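Side-chain contacts in beta-galactosidase (Marinomonas sp. ef1, PDB 6Y2K), which catalyses the hydrolysis of terminal beta-D-galactosyl residues in beta-galactosides, as a cold-active, hexameric enzyme of glycoside hydrolase family 42: residues K14-W17 / V18-A21; C215-Q218 / V219-F222; G332-R335 / L336-W339. All coordinates share one frame; numbering follows the deposited sequence.

Contact 1 of 3, residues K14-W17 / V18-A21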
ATOM      1  N   LYS A  14      57.350  -0.311  21.225  1.00 23.41           N
ATOM      2  CA  LYS A  14      58.154   0.922  21.148  1.00 24.03           C
ATOM      3  C   LYS A  14      58.866   1.092  19.807  1.00 22.75           C
ATOM      4  O   LYS A  14      59.130   2.218  19.395  1.00 22.14           O
ATOM      5  CB  LYS A  14      59.194   0.964  22.274  1.00 25.82           C
ATOM      6  CG  LYS A  14      58.589   1.123  23.657  1.00 27.75           C
ATOM      7  CD  LYS A  14      59.649   1.429  24.707  1.00 29.95           C
ATOM      8  CE  LYS A  14      59.034   1.520  26.099  1.00 31.01           C
ATOM      9  NZ  LYS A  14      60.038   1.934  27.120  1.00 32.06           N
ATOM     10  N   SER A  15      59.172  -0.022  19.141  1.00 22.47           N
ATOM     11  CA  SER A  15      59.728  -0.009  17.783  1.00 22.99           C
ATOM     12  C   SER A  15      58.845   0.685  16.716  1.00 23.20           C
ATOM     13  O   SER A  15      59.349   1.057  15.656  1.00 23.74           O
ATOM     14  CB  SER A  15      60.053  -1.440  17.340  1.00 23.10           C
ATOM     15  OG  SER A  15      58.891  -2.258  17.335  1.00 23.65           O
ATOM     16  N   ARG A  16      57.549   0.848  16.996  1.00 22.82           N
ATOM     17  CA  ARG A  16      56.621   1.611  16.138  1.00 22.45           C
ATOM     18  C   ARG A  16      56.615   3.120  16.366  1.00 21.80           C
ATOM     19  O   ARG A  16      56.191   3.863  15.479  1.00 22.05           O
ATOM     20  CB  ARG A  16      55.168   1.116  16.328  1.00 22.98           C
ATOM     21  CG  ARG A  16      54.818  -0.170  15.594  1.00 23.62           C
ATOM     22  CD  ARG A  16      54.758  -0.009  14.083  1.00 24.14           C
ATOM     23  NE  ARG A  16      53.942   1.139  13.679  1.00 25.45           N
ATOM     24  CZ  ARG A  16      53.807   1.578  12.430  1.00 25.46           C
ATOM     25  NH1 ARG A  16      54.396   0.948  11.414  1.00 25.77           N
ATOM     26  NH2 ARG A  16      53.051   2.646  12.195  1.00 25.30           N
ATOM     27  N   TRP A  17      57.056   3.576  17.537  1.00 21.05           N
ATOM     28  CA  TRP A  17      56.756   4.940  17.999  1.00 20.96           C
ATOM     29  C   TRP A  17      57.332   6.077  17.141  1.00 20.98           C
ATOM     30  O   TRP A  17      56.637   7.074  16.880  1.00 19.10           O
ATOM     31  CB  TRP A  17      57.192   5.109  19.461  1.00 21.39           C
ATOM     32  CG  TRP A  17      56.369   4.325  20.464  1.00 21.85           C
ATOM     33  CD1 TRP A  17      55.367   3.427  20.200  1.00 21.62           C
ATOM     34  CD2 TRP A  17      56.510   4.354  21.888  1.00 21.83           C
ATOM     35  NE1 TRP A  17      54.867   2.919  21.368  1.00 21.74           N
ATOM     36  CE2 TRP A  17      55.549   3.467  22.422  1.00 22.05           C
ATOM     37  CE3 TRP A  17      57.347   5.054  22.767  1.00 21.70           C
ATOM     38  CZ2 TRP A  17      55.404   3.257  23.800  1.00 21.91           C
ATOM     39  CZ3 TRP A  17      57.204   4.843  24.139  1.00 21.70           C
ATOM     40  CH2 TRP A  17      56.237   3.956  24.639  1.00 21.80           C
ATOM     41  N   VAL A  18      58.586   5.951  16.711  1.00 21.34           N
ATOM     42  CA  VAL A  18      59.202   7.013  15.899  1.00 22.45           C
ATOM     43  C   VAL A  18      58.490   7.098  14.545  1.00 22.45           C
ATOM     44  O   VAL A  18      58.139   8.191  14.096  1.00 22.55           O
ATOM     45  CB  VAL A  18      60.723   6.816  15.696  1.00 23.45           C
ATOM     46  CG1 VAL A  18      61.287   7.862  14.737  1.00 23.73           C
ATOM     47  CG2 VAL A  18      61.455   6.888  17.031  1.00 24.34           C
ATOM     48  N   GLU A  19      58.291   5.942  13.914  1.00 23.16           N
ATOM     49  CA  GLU A  19      57.544   5.847  12.653  1.00 24.85           C
ATOM     50  C   GLU A  19      56.127   6.438  12.760  1.00 22.83           C
ATOM     51  O   GLU A  19      55.700   7.147  11.854  1.00 22.55           O
ATOM     52  CB  GLU A  19      57.483   4.386  12.168  1.00 27.02           C
ATOM     53  CG  GLU A  19      56.526   4.093  11.004  1.00 30.24           C
ATOM     54  CD  GLU A  19      56.816   4.907   9.748  1.00 32.82           C
ATOM     55  OE1 GLU A  19      57.992   5.295   9.558  1.00 37.77           O
ATOM     56  OE2 GLU A  19      55.878   5.152   8.946  1.00 32.55           O
ATOM     57  N   ASP A  20      55.411   6.138  13.849  1.00 21.58           N
ATOM     58  CA  ASP A  20      54.050   6.654  14.042  1.00 20.95           C
ATOM     59  C   ASP A  20      54.073   8.178  13.979  1.00 20.36           C
ATOM     60  O   ASP A  20      53.290   8.783  13.246  1.00 19.65           O
ATOM     61  CB  ASP A  20      53.434   6.215  15.388  1.00 20.99           C
ATOM     62  CG  ASP A  20      52.949   4.756  15.402  1.00 21.48           C
ATOM     63  OD1 ASP A  20      52.531   4.211  14.356  1.00 22.63           O
ATOM     64  OD2 ASP A  20      52.949   4.166  16.496  1.00 21.01           O
ATOM     65  N   ALA A  21      54.984   8.784  14.738  1.00 19.91           N
ATOM     66  CA  ALA A  21      55.070  10.240  14.837  1.00 20.27           C
ATOM     67  C   ALA A  21      55.455  10.901  13.508  1.00 20.34           C
ATOM     68  O   ALA A  21      54.908  11.945  13.155  1.00 21.29           O
ATOM     69  CB  ALA A  21      56.043  10.638  15.939  1.00 20.36           C
TER
HETATM   70  O   HOH W   1      60.335   3.541  17.338  1.00 21.91           O
HETATM   71  O   HOH W   2      59.716   3.499  14.520  1.00 19.05           O
HETATM   72  O   HOH W   3      51.483   1.832  15.902  1.00 18.28           O
HETATM   73  O   HOH W   4      53.406   3.992   9.468  1.00 36.42           O
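At the N-terminal end of helix 17-27, which follows the opening strand 2-6 of the TIM barrel, Arg16, just before the helix, forms a salt bridge with Asp20, four residues on. Arg16 NH2 lies 2.7 Å from Asp20 OD1 and meets it on the syn side, but 32° out of the carboxylate plane. Only NH2 bonds to the carboxylate across this contact; the side chains cross at about a right angle, with their planes 58° apart. The arginine gets there by bending: CG sits anti to its carbonyl carbon (chi1 -79°), and further kinks at chi2 and chi3 fold the guanidinium back beside the helix. One face of that group is covered by Glu19, whose CG is 3.8 Å from Arg16 NH1. Glu19 runs alongside the arginine, and water 4 joins the two by accepting from Arg16 NH2 and donating to Glu19 OE2, which also forms a salt bridge with Arg26. In the backbone, Asp20 N bonds to Arg16 O at 2.9 Å, tying the same two residues a second time. One residue further, Ala21 N reaches Trp17 O at 3.2 Å. Water mediates the preceding steps: water 1 links Lys14 O to Val18 N, and water 2 links Ser15 O to Glu19 N. The buried Asp20 carboxylate also accepts from Tyr7 OH at OD2 and Trp354 NE1 at OD1, which together with Arg16 would favour its charged form. Trp17 turns its indole the other way, with Lys14 CA 3.7 Å above the ring plane. That indole packs on Trp53, Ser57 and Ile60 of helix 52-63, where Ala21 joins it against Ile60, seating the start of helix 17-27 on the next long helix of the chain.

Contact 2 of 3, residues C215-Q218 / V219-F222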
ATOM      1  N   CYS A 215      23.245  15.476  40.916  1.00 15.44           N
ATOM      2  CA  CYS A 215      24.145  14.588  40.178  1.00 15.57           C
ATOM      3  C   CYS A 215      25.005  15.355  39.162  1.00 15.56           C
ATOM      4  O   CYS A 215      26.209  15.094  39.038  1.00 15.13           O
ATOM      5  CB  CYS A 215      23.372  13.451  39.498  1.00 15.58           C
ATOM      6  SG  CYS A 215      22.685  12.241  40.662  1.00 16.26           S
ATOM      7  N   SER A 216      24.395  16.309  38.465  1.00 15.37           N
ATOM      8  CA  SER A 216      25.135  17.167  37.548  1.00 15.38           C
ATOM      9  C   SER A 216      26.206  17.962  38.308  1.00 15.57           C
ATOM     10  O   SER A 216      27.349  18.036  37.870  1.00 15.23           O
ATOM     11  CB  SER A 216      24.193  18.118  36.814  1.00 15.08           C
ATOM     12  OG  SER A 216      24.912  18.940  35.917  1.00 14.31           O
ATOM     13  N   ASP A 217      25.829  18.541  39.442  1.00 16.07           N
ATOM     14  CA  ASP A 217      26.791  19.247  40.305  1.00 16.44           C
ATOM     15  C   ASP A 217      27.961  18.375  40.787  1.00 16.07           C
ATOM     16  O   ASP A 217      29.058  18.895  40.977  1.00 16.15           O
ATOM     17  CB  ASP A 217      26.082  19.897  41.499  1.00 16.76           C
ATOM     18  CG  ASP A 217      25.449  21.237  41.153  1.00 16.77           C
ATOM     19  OD1 ASP A 217      25.681  21.782  40.055  1.00 16.70           O
ATOM     20  OD2 ASP A 217      24.718  21.755  42.012  1.00 17.38           O
ATOM     21  N   GLN A 218      27.739  17.076  40.976  1.00 15.97           N
ATOM     22  CA  GLN A 218      28.826  16.154  41.332  1.00 16.52           C
ATOM     23  C   GLN A 218      29.826  15.999  40.173  1.00 16.34           C
ATOM     24  O   GLN A 218      31.035  15.846  40.412  1.00 16.51           O
ATOM     25  CB  GLN A 218      28.298  14.775  41.770  1.00 16.97           C
ATOM     26  CG  GLN A 218      27.239  14.758  42.884  1.00 17.93           C
ATOM     27  CD  GLN A 218      27.518  15.719  44.042  1.00 19.13           C
ATOM     28  OE1 GLN A 218      28.569  15.650  44.698  1.00 22.26           O
ATOM     29  NE2 GLN A 218      26.585  16.608  44.301  1.00 17.98           N
ATOM     30  N   VAL A 219      29.336  16.051  38.929  1.00 15.55           N
ATOM     31  CA  VAL A 219      30.227  16.077  37.760  1.00 15.74           C
ATOM     32  C   VAL A 219      31.058  17.368  37.769  1.00 15.56           C
ATOM     33  O   VAL A 219      32.262  17.321  37.575  1.00 15.29           O
ATOM     34  CB  VAL A 219      29.471  15.923  36.411  1.00 15.40           C
ATOM     35  CG1 VAL A 219      30.451  15.931  35.237  1.00 15.69           C
ATOM     36  CG2 VAL A 219      28.649  14.630  36.399  1.00 15.36           C
ATOM     37  N   VAL A 220      30.402  18.500  38.024  1.00 15.74           N
ATOM     38  CA  VAL A 220      31.082  19.801  38.139  1.00 16.02           C
ATOM     39  C   VAL A 220      32.198  19.730  39.183  1.00 16.27           C
ATOM     40  O   VAL A 220      33.338  20.108  38.886  1.00 16.96           O
ATOM     41  CB  VAL A 220      30.092  20.951  38.474  1.00 16.13           C
ATOM     42  CG1 VAL A 220      30.820  22.278  38.700  1.00 16.32           C
ATOM     43  CG2 VAL A 220      29.057  21.100  37.360  1.00 16.33           C
ATOM     44  N   ALA A 221      31.880  19.212  40.373  1.00 15.87           N
ATOM     45  CA  ALA A 221      32.845  19.098  41.487  1.00 16.23           C
ATOM     46  C   ALA A 221      34.008  18.148  41.189  1.00 16.17           C
ATOM     47  O   ALA A 221      35.165  18.464  41.484  1.00 15.75           O
ATOM     48  CB  ALA A 221      32.137  18.653  42.761  1.00 16.46           C
ATOM     49  N   PHE A 222      33.690  16.991  40.610  1.00 16.02           N
ATOM     50  CA  PHE A 222      34.695  15.995  40.190  1.00 15.94           C
ATOM     51  C   PHE A 222      35.695  16.584  39.201  1.00 16.22           C
ATOM     52  O   PHE A 222      36.905  16.347  39.306  1.00 16.87           O
ATOM     53  CB  PHE A 222      33.983  14.787  39.571  1.00 15.61           C
ATOM     54  CG  PHE A 222      34.889  13.647  39.168  1.00 15.23           C
ATOM     55  CD1 PHE A 222      35.470  13.611  37.907  1.00 15.06           C
ATOM     56  CD2 PHE A 222      35.102  12.574  40.028  1.00 15.31           C
ATOM     57  CE1 PHE A 222      36.266  12.541  37.513  1.00 15.18           C
ATOM     58  CE2 PHE A 222      35.904  11.501  39.647  1.00 15.20           C
ATOM     59  CZ  PHE A 222      36.492  11.487  38.388  1.00 15.19           C
TER
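Val219 and Val220 rest on the carbonyls of the preceding turn in a local contact within helix 205-233, the last and longest helix between barrel strands 134-138 and 238-244. Four consecutive i to i+4 backbone bonds run through these two turns, from Val219 N to Cys215 O, Val220 N to Ser216 O, Ala221 N to Asp217 O and Phe222 N to Gln218 O. The first is the longest at 3.3 Å, and the last two shorten to 2.9 Å. Around this frame the side chains of the second half touch mainly main-chain oxygens. In both valines CG2 stands anti to the carbonyl carbon and beside the backbone N, which turns that methyl back along the helix: Val219 CG2 comes to 3.6 Å from Cys215 O, and Val220 CG2 to 3.5 Å from Ser216 O. Ala221 CB lies similarly close to Asp217 O, at 3.6 Å. Between side chains the approach is looser, Asp217 OD1 being 4.4 Å from Val220 CG2. Most polar ends of the first half find their partners off the helix. Asp217 pairs with Lys254 through OD1 and accepts from Trp163 NE1 at OD2, Ser216 OG bonds to Asp251 N, and Gln218 OE1 accepts from Arg114 NH2, while its NE2 turns back to Cys214 O of the same helix. Phe222 points its ring away from the first half, with CG anti to the backbone N (chi1 -177°), to stack on Tyr106 and meet Phe108 edge-to-face. The chemistry therefore separates two tasks: main-chain bonds, lined by aliphatic groups, hold the turns themselves, while Asp217, Ser216, Gln218 OE1 with Arg114, and the ring of Phe222 join the helix to its surroundings, including helices 111-128 and 252-256.

Contact 3 of 3, residues G332-R335 / L336-W339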
ATOM      1  N   GLY A 332      34.938  10.465   0.709  1.00 17.44           N
ATOM      2  CA  GLY A 332      34.916  11.914   0.953  1.00 16.54           C
ATOM      3  C   GLY A 332      34.231  12.381   2.242  1.00 15.96           C
ATOM      4  O   GLY A 332      34.335  13.566   2.606  1.00 14.74           O
ATOM      5  N   ALA A 333      33.551  11.474   2.951  1.00 15.53           N
ATOM      6  CA  ALA A 333      32.814  11.856   4.165  1.00 15.48           C
ATOM      7  C   ALA A 333      33.706  12.371   5.301  1.00 15.22           C
ATOM      8  O   ALA A 333      33.299  13.269   6.023  1.00 14.41           O
ATOM      9  CB  ALA A 333      31.924  10.720   4.661  1.00 15.23           C
ATOM     10  N   VAL A 334      34.912  11.822   5.455  1.00 15.27           N
ATOM     11  CA  VAL A 334      35.803  12.284   6.529  1.00 15.41           C
ATOM     12  C   VAL A 334      36.254  13.731   6.239  1.00 15.74           C
ATOM     13  O   VAL A 334      36.296  14.568   7.142  1.00 15.51           O
ATOM     14  CB  VAL A 334      37.009  11.340   6.748  1.00 15.42           C
ATOM     15  CG1 VAL A 334      37.959  11.915   7.802  1.00 15.55           C
ATOM     16  CG2 VAL A 334      36.524   9.936   7.142  1.00 15.93           C
ATOM     17  N   ARG A 335      36.587  14.010   4.976  1.00 15.92           N
ATOM     18  CA  ARG A 335      36.857  15.387   4.528  1.00 16.09           C
ATOM     19  C   ARG A 335      35.656  16.296   4.790  1.00 15.91           C
ATOM     20  O   ARG A 335      35.817  17.406   5.298  1.00 15.55           O
ATOM     21  CB  ARG A 335      37.223  15.403   3.043  1.00 17.02           C
ATOM     22  CG  ARG A 335      37.163  16.768   2.373  1.00 17.68           C
ATOM     23  CD  ARG A 335      37.843  16.717   1.016  1.00 18.69           C
ATOM     24  NE  ARG A 335      37.775  18.009   0.339  1.00 19.71           N
ATOM     25  CZ  ARG A 335      36.784  18.415  -0.454  1.00 20.22           C
ATOM     26  NH1 ARG A 335      35.712  17.658  -0.684  1.00 20.39           N
ATOM     27  NH2 ARG A 335      36.859  19.617  -1.013  1.00 20.77           N
ATOM     28  N   LEU A 336      34.467  15.805   4.436  1.00 15.69           N
ATOM     29  CA  LEU A 336      33.217  16.539   4.627  0.50 15.77           C
ATOM     30  C   LEU A 336      33.058  16.963   6.084  1.00 15.33           C
ATOM     31  O   LEU A 336      32.822  18.135   6.368  1.00 14.91           O
ATOM     32  CB  LEU A 336      32.016  15.681   4.182  0.50 16.04           C
ATOM     33  CG  LEU A 336      30.647  16.315   3.916  0.50 16.31           C
ATOM     34  CD1 LEU A 336      29.675  15.207   3.552  0.50 16.55           C
ATOM     35  CD2 LEU A 336      30.079  17.112   5.076  0.50 16.56           C
ATOM     36  N   TRP A 337      33.187  15.998   6.997  1.00 15.20           N
ATOM     37  CA  TRP A 337      32.984  16.257   8.428  1.00 14.96           C
ATOM     38  C   TRP A 337      34.029  17.201   8.997  1.00 14.76           C
ATOM     39  O   TRP A 337      33.730  17.998   9.889  1.00 14.89           O
ATOM     40  CB  TRP A 337      32.984  14.944   9.239  1.00 14.74           C
ATOM     41  CG  TRP A 337      31.929  13.947   8.842  1.00 14.52           C
ATOM     42  CD1 TRP A 337      30.650  14.217   8.440  1.00 14.42           C
ATOM     43  CD2 TRP A 337      32.055  12.520   8.851  1.00 14.30           C
ATOM     44  NE1 TRP A 337      29.975  13.046   8.179  1.00 14.33           N
ATOM     45  CE2 TRP A 337      30.814  11.989   8.420  1.00 14.47           C
ATOM     46  CE3 TRP A 337      33.105  11.633   9.167  1.00 14.40           C
ATOM     47  CZ2 TRP A 337      30.586  10.608   8.303  1.00 14.60           C
ATOM     48  CZ3 TRP A 337      32.878  10.263   9.049  1.00 14.42           C
ATOM     49  CH2 TRP A 337      31.620   9.763   8.624  1.00 14.45           C
ATOM     50  N   THR A 338      35.255  17.104   8.482  1.00 14.86           N
ATOM     51  CA  THR A 338      36.359  17.955   8.931  1.00 14.76           C
ATOM     52  C   THR A 338      36.113  19.413   8.550  1.00 14.99           C
ATOM     53  O   THR A 338      36.162  20.290   9.420  1.00 15.69           O
ATOM     54  CB  THR A 338      37.713  17.450   8.388  1.00 14.56           C
ATOM     55  OG1 THR A 338      37.884  16.068   8.726  1.00 14.59           O
ATOM     56  CG2 THR A 338      38.891  18.243   8.974  1.00 14.78           C
ATOM     57  N   TRP A 339      35.845  19.676   7.265  1.00 14.80           N
ATOM     58  CA  TRP A 339      35.497  21.038   6.823  1.00 14.68           C
ATOM     59  C   TRP A 339      34.258  21.562   7.517  1.00 14.48           C
ATOM     60  O   TRP A 339      34.185  22.742   7.840  1.00 13.99           O
ATOM     61  CB  TRP A 339      35.313  21.131   5.308  1.00 14.76           C
ATOM     62  CG  TRP A 339      36.597  21.345   4.599  1.00 14.84           C
ATOM     63  CD1 TRP A 339      37.213  20.493   3.742  1.00 15.06           C
ATOM     64  CD2 TRP A 339      37.447  22.483   4.723  1.00 15.25           C
ATOM     65  NE1 TRP A 339      38.398  21.037   3.299  1.00 15.55           N
ATOM     66  CE2 TRP A 339      38.569  22.259   3.895  1.00 15.37           C
ATOM     67  CE3 TRP A 339      37.371  23.675   5.448  1.00 15.22           C
ATOM     68  CZ2 TRP A 339      39.604  23.188   3.773  1.00 15.76           C
ATOM     69  CZ3 TRP A 339      38.411  24.603   5.329  1.00 15.45           C
ATOM     70  CH2 TRP A 339      39.503  24.355   4.488  1.00 15.63           C
TER
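Arg335 and Ala333, in the first turn of helix 333-343, each meet a tryptophan four residues on. Arg335 CG touches the edge of the Trp339 ring in plane, 4.0 Å from CD1. Its guanidinium continues to Glu388 and Asp649, and Glu388 OE1 also takes the N-H of Trp339 NE1. Ala333 CB sits over the face of the six-membered ring of Trp337, 4.1 Å from the centroid and 19° off the normal, in a CH-pi contact. That indole is turned back toward Ala333 and Val334, with CG anti to its carbonyl carbon (chi1 -59°), and its NE1 donates to Val289 O. Ala333 O lies 3.1 Å above the indole plane, offset toward the rim, while accepting the bond from Trp337 N; Leu336 CB also approaches Ala333 O, at 3.3 Å. Nearby, Val334 CG2 is 4.1 Å from Trp337 CZ3. A serine in place of Trp337 would probably leave the methyl of Ala333 without its aromatic cover and the carbonyl of Val289 without the NE1 donor. Val334 O is gripped twice, by Thr338 N at 3.1 Å and Thr338 OG1 at 2.7 Å, from opposite faces of its carbonyl plane. With Gly332 as N-cap, its O accepting the hydrogen bond from Leu336 N, this is the start of the helix in a beta-alpha-beta unit, the crossover from strand 310-315 to strand 348-352 that closes a TIM barrel.

The three contacts follow one another along the chain and belong to helices of one TIM barrel: contact 1 after the first strand, contact 2 between the fourth and fifth, contact 3 between the seventh and eighth. None touches another. The centres of contacts 1 and 2 are about 38 Å apart, those of 1 and 3 about 27 Å, and those of 2 and 3, on opposite sides of the chain's centre, about 35 Å. Each is thus a separate piece of the barrel's outer layer. Contact 3 also faces the C-terminal antiparallel sheet. No other subunit of the hexamer touches any of the three, so all are contacts within one chain, away from the subunit interfaces.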